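Local coordinates for protein CurD (Moorea producens 3L, PDB 5KP7) that probably acts as a hydroxymethylglutaryl-CoA synthase-type acyltransferase of the thiolase-like superfamily, and binds 4'-phosphopantetheine, at residues Arg307-Pro310 with Gly311-Tyr314; Gly417-Lys420 with Lys421-Gly424. The protein carries 3 engineered substitutions. All coordinates share one frame; numbering follows the deposited sequence.

Both contacts are local, each made between residues three or four apart at one end of a short helix. Interaction 1 runs from the junction after helix 297-307 into the start of helix 309-318; interaction 2, later in the chain, from helix 416-422 into the residues that follow it. Their centres lie 30 Å apart and their nearest atoms about 16 Å. Interaction 1 sits deeper, 14 Å from the centre of the chain, with the side chain of Leu312 about 13 Å from the bound 4'-phosphopantetheine. Interaction 2, 24 Å from that centre, lies away from the phosphopantetheine pocket, just ahead of the two C-terminal strands. They are thus independent pieces of packing, one nearer the ligand-binding core, one peripheral.

Interaction 1. Residues Arg307-Pro310 with Gly311-Tyr314; sequences RVMP and GLVY
Met309 O accepts the backbone N-H of Leu312 three residues on, at 2.9 Å from Leu312 N with an N-H...O angle of 135°. The bonds around it are looser: Val313 N makes weak ones to Met309 O and to Pro310 O, the latter at 3.4 Å, and Gly311 N a weak one to Val308 O. Gly311 N is also held by a water, 2.9 Å from it, which donates to Arg307 O at 2.8 Å and so bridges the bend into the helix.

Among the side chains, Leu312 reaches back along the helix. Its CG is anti to the carbonyl carbon (chi1 -61°), which brings CD1 to 4.2 Å from Met309 SD, while Val308 CG1 stands near the same methyl at 4.5 Å. Val313 CG2, beside its own backbone N, rests on Pro310 O at 3.5 Å. That carbonyl is further engaged by Ser332 OG of helix 325-336.

Pro310, which has no N-H to give, occupies a position where a helix demands none. Mostly weak bonds, largely of the i to i+3 kind, with a proline near the start, are consistent with the N-terminal part of a helix, here helix 309-318 following helix 297-307.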
loop_
_atom_site.group_PDB
_atom_site.type_symbol
_atom_site.label_atom_id
_atom_site.label_comp_id
_atom_site.label_asym_id
_atom_site.label_seq_id
_atom_site.Cartn_x
_atom_site.Cartn_y
_atom_site.Cartn_z
ATOM N N ARG A 307 2.284 15.586 -9.709
ATOM C CA ARG A 307 2.339 15.440 -8.257
ATOM C C ARG A 307 2.155 14.015 -7.733
ATOM O O ARG A 307 2.550 13.732 -6.617
ATOM C CB ARG A 307 1.330 16.352 -7.566
ATOM C CG ARG A 307 1.544 17.845 -7.832
ATOM C CD ARG A 307 0.951 18.711 -6.728
ATOM N NE ARG A 307 -0.504 18.639 -6.748
ATOM C CZ ARG A 307 -1.317 18.791 -5.696
ATOM N NH1 ARG A 307 -2.622 18.719 -5.883
ATOM N NH2 ARG A 307 -0.850 19.068 -4.483
ATOM N N VAL A 308 1.533 13.152 -8.532
ATOM C CA VAL A 308 1.128 11.827 -8.063
ATOM C C VAL A 308 1.848 10.699 -8.810
ATOM O O VAL A 308 2.267 9.713 -8.187
ATOM C CB VAL A 308 -0.385 11.656 -8.183
ATOM C CG1 VAL A 308 -0.809 10.332 -7.563
ATOM C CG2 VAL A 308 -1.107 12.822 -7.536
ATOM N N MET A 309 2.028 10.820 -10.120
ATOM C CA MET A 309 2.707 9.774 -10.859
ATOM C C MET A 309 4.110 9.382 -10.307
ATOM O O MET A 309 4.458 8.193 -10.306
ATOM C CB MET A 309 2.748 10.139 -12.347
ATOM C CG MET A 309 3.142 9.035 -13.255
ATOM S SD MET A 309 1.884 7.724 -13.368
ATOM C CE MET A 309 3.123 6.477 -13.457
ATOM N N PRO A 310 4.921 10.351 -9.817
ATOM C CA PRO A 310 6.262 9.938 -9.349
ATOM C C PRO A 310 6.200 8.882 -8.228
ATOM O O PRO A 310 6.989 7.919 -8.237
ATOM C CB PRO A 310 6.882 11.259 -8.858
ATOM C CG PRO A 310 6.241 12.271 -9.763
ATOM C CD PRO A 310 4.813 11.821 -9.904
ATOM N N GLY A 311 5.232 9.027 -7.343
ATOM C CA GLY A 311 5.019 8.058 -6.247
ATOM C C GLY A 311 4.546 6.699 -6.705
ATOM O O GLY A 311 4.743 5.686 -5.992
ATOM N N LEU A 312 3.911 6.628 -7.874
ATOM C CA LEU A 312 3.420 5.345 -8.391
ATOM C C LEU A 312 4.479 4.464 -9.035
ATOM O O LEU A 312 4.267 3.287 -9.210
ATOM C CB LEU A 312 2.263 5.566 -9.372
ATOM C CG LEU A 312 1.057 6.254 -8.718
ATOM C CD1 LEU A 312 -0.003 6.520 -9.768
ATOM C CD2 LEU A 312 0.468 5.431 -7.581
ATOM N N VAL A 313 5.615 5.032 -9.416
ATOM C CA VAL A 313 6.604 4.316 -10.197
ATOM C C VAL A 313 7.022 3.003 -9.516
ATOM O O VAL A 313 6.973 1.955 -10.156
ATOM C CB VAL A 313 7.833 5.201 -10.495
ATOM C CG1 VAL A 313 8.965 4.403 -11.133
ATOM C CG2 VAL A 313 7.426 6.363 -11.397
ATOM N N TYR A 314 7.487 3.066 -8.275
ATOM C CA TYR A 314 7.921 1.830 -7.608
ATOM C C TYR A 314 6.740 0.952 -7.206
ATOM O O TYR A 314 6.845 -0.274 -7.235
ATOM C CB TYR A 314 8.786 2.095 -6.386
ATOM C CG TYR A 314 10.099 2.771 -6.671
ATOM C CD1 TYR A 314 10.714 2.682 -7.920
ATOM C CD2 TYR A 314 10.723 3.508 -5.686
ATOM C CE1 TYR A 314 11.927 3.315 -8.159
ATOM C CE2 TYR A 314 11.926 4.140 -5.909
ATOM C CZ TYR A 314 12.536 4.027 -7.142
ATOM O OH TYR A 314 13.743 4.661 -7.419
HETATM O O HOH W 1 4.387 11.580 -6.292
#

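Interaction 2. Residues Gly417-Lys420 with Lys421-Gly424; sequences GVWK and KIAG
Ile422 lies along the preceding turn, packed against Val418 and Trp419, and its side chain can be traced outward atom by atom. CB meets the carbonyl oxygen of Trp419, 3.6 Å from Trp419 O. With chi1 at -61° the next atom, CG1, turns away from the residue's own carbonyl and comes 3.6 Å from Val418 O. An extended chi2 of 173° then carries CD1 alongside Val418, where it stops 4.0 Å from Val418 CG1; the two side chains run together in the same direction. CD1 also approaches the indole obliquely, 4.4 Å from Trp419 CE3. Beyond these residues Ile422 touches Tyr72 and Val443.

Ala423 adds a second oblique contact to the same ring, its CB 3.7 Å from Trp419 NE1. The backbone bond from Ala423 N to Trp419 O, 2.8 Å and 164°, accompanies this contact; the other bonds across the turn, to Val418 O and from Ile422 N to Trp419 O, are weak. Trp419 also stacks on Tyr412 and meets Tyr72 edge-to-face, and Lys421 directs NZ into a salt bridge with Asp382.

Ala423 leaves helical backbone angles and Gly424 takes a positive phi, so the arrangement is that of a helix C-terminus, ending helix 416-422 before strand 428-434.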
loop_
_atom_site.group_PDB
_atom_site.type_symbol
_atom_site.label_atom_id
_atom_site.label_comp_id
_atom_site.label_asym_id
_atom_site.label_seq_id
_atom_site.Cartn_x
_atom_site.Cartn_y
_atom_site.Cartn_z
ATOM N N GLY A 417 17.398 -21.108 -10.762
ATOM C CA GLY A 417 17.661 -19.782 -11.334
ATOM C C GLY A 417 17.361 -18.617 -10.425
ATOM O O GLY A 417 18.055 -17.598 -10.470
ATOM N N VAL A 418 16.323 -18.763 -9.601
ATOM C CA VAL A 418 15.984 -17.759 -8.604
ATOM C C VAL A 418 17.100 -17.728 -7.585
ATOM O O VAL A 418 17.522 -16.655 -7.187
ATOM C CB VAL A 418 14.636 -18.026 -7.895
ATOM C CG1 VAL A 418 14.389 -16.991 -6.796
ATOM C CG2 VAL A 418 13.486 -18.027 -8.892
ATOM N N TRP A 419 17.594 -18.894 -7.182
ATOM C CA TRP A 419 18.639 -18.936 -6.178
ATOM C C TRP A 419 19.910 -18.229 -6.639
ATOM O O TRP A 419 20.537 -17.504 -5.859
ATOM C CB TRP A 419 18.964 -20.377 -5.762
ATOM C CG TRP A 419 19.806 -20.406 -4.540
ATOM C CD1 TRP A 419 21.131 -20.675 -4.465
ATOM C CD2 TRP A 419 19.386 -20.085 -3.219
ATOM N NE1 TRP A 419 21.562 -20.603 -3.175
ATOM C CE2 TRP A 419 20.514 -20.222 -2.384
ATOM C CE3 TRP A 419 18.159 -19.720 -2.653
ATOM C CZ2 TRP A 419 20.458 -20.011 -1.016
ATOM C CZ3 TRP A 419 18.100 -19.503 -1.294
ATOM C CH2 TRP A 419 19.246 -19.651 -0.489
ATOM N N LYS A 420 20.264 -18.426 -7.907
ATOM C CA LYS A 420 21.459 -17.795 -8.480
ATOM C C LYS A 420 21.417 -16.267 -8.345
ATOM O O LYS A 420 22.460 -15.649 -8.161
ATOM C CB LYS A 420 21.679 -18.238 -9.935
ATOM C CG LYS A 420 23.116 -18.113 -10.389
ATOM C CD LYS A 420 23.309 -18.698 -11.773
ATOM C CE LYS A 420 24.690 -18.358 -12.317
ATOM N NZ LYS A 420 24.767 -18.608 -13.775
ATOM N N LYS A 421 20.222 -15.673 -8.400
ATOM C CA LYS A 421 20.028 -14.232 -8.180
ATOM C C LYS A 421 20.204 -13.789 -6.712
ATOM O O LYS A 421 20.623 -12.664 -6.468
ATOM C CB LYS A 421 18.633 -13.789 -8.655
ATOM C CG LYS A 421 18.434 -13.770 -10.165
ATOM C CD LYS A 421 19.051 -12.523 -10.773
ATOM C CE LYS A 421 18.356 -12.112 -12.050
ATOM N NZ LYS A 421 18.851 -10.778 -12.444
ATOM N N ILE A 422 19.873 -14.661 -5.760
ATOM C CA ILE A 422 19.939 -14.371 -4.316
ATOM C C ILE A 422 21.334 -14.645 -3.733
ATOM O O ILE A 422 21.846 -13.851 -2.944
ATOM C CB ILE A 422 18.874 -15.221 -3.558
ATOM C CG1 ILE A 422 17.474 -14.860 -4.050
ATOM C CG2 ILE A 422 18.928 -15.014 -2.044
ATOM C CD1 ILE A 422 16.385 -15.760 -3.499
ATOM N N ALA A 423 21.936 -15.771 -4.110
ATOM C CA ALA A 423 23.169 -16.263 -3.470
ATOM C C ALA A 423 24.317 -15.289 -3.658
ATOM O O ALA A 423 24.615 -14.903 -4.787
ATOM C CB ALA A 423 23.565 -17.630 -4.037
ATOM N N GLY A 424 24.991 -14.944 -2.569
ATOM C CA GLY A 424 26.158 -14.061 -2.621
ATOM C C GLY A 424 25.818 -12.601 -2.409
ATOM O O GLY A 424 26.707 -11.765 -2.411
#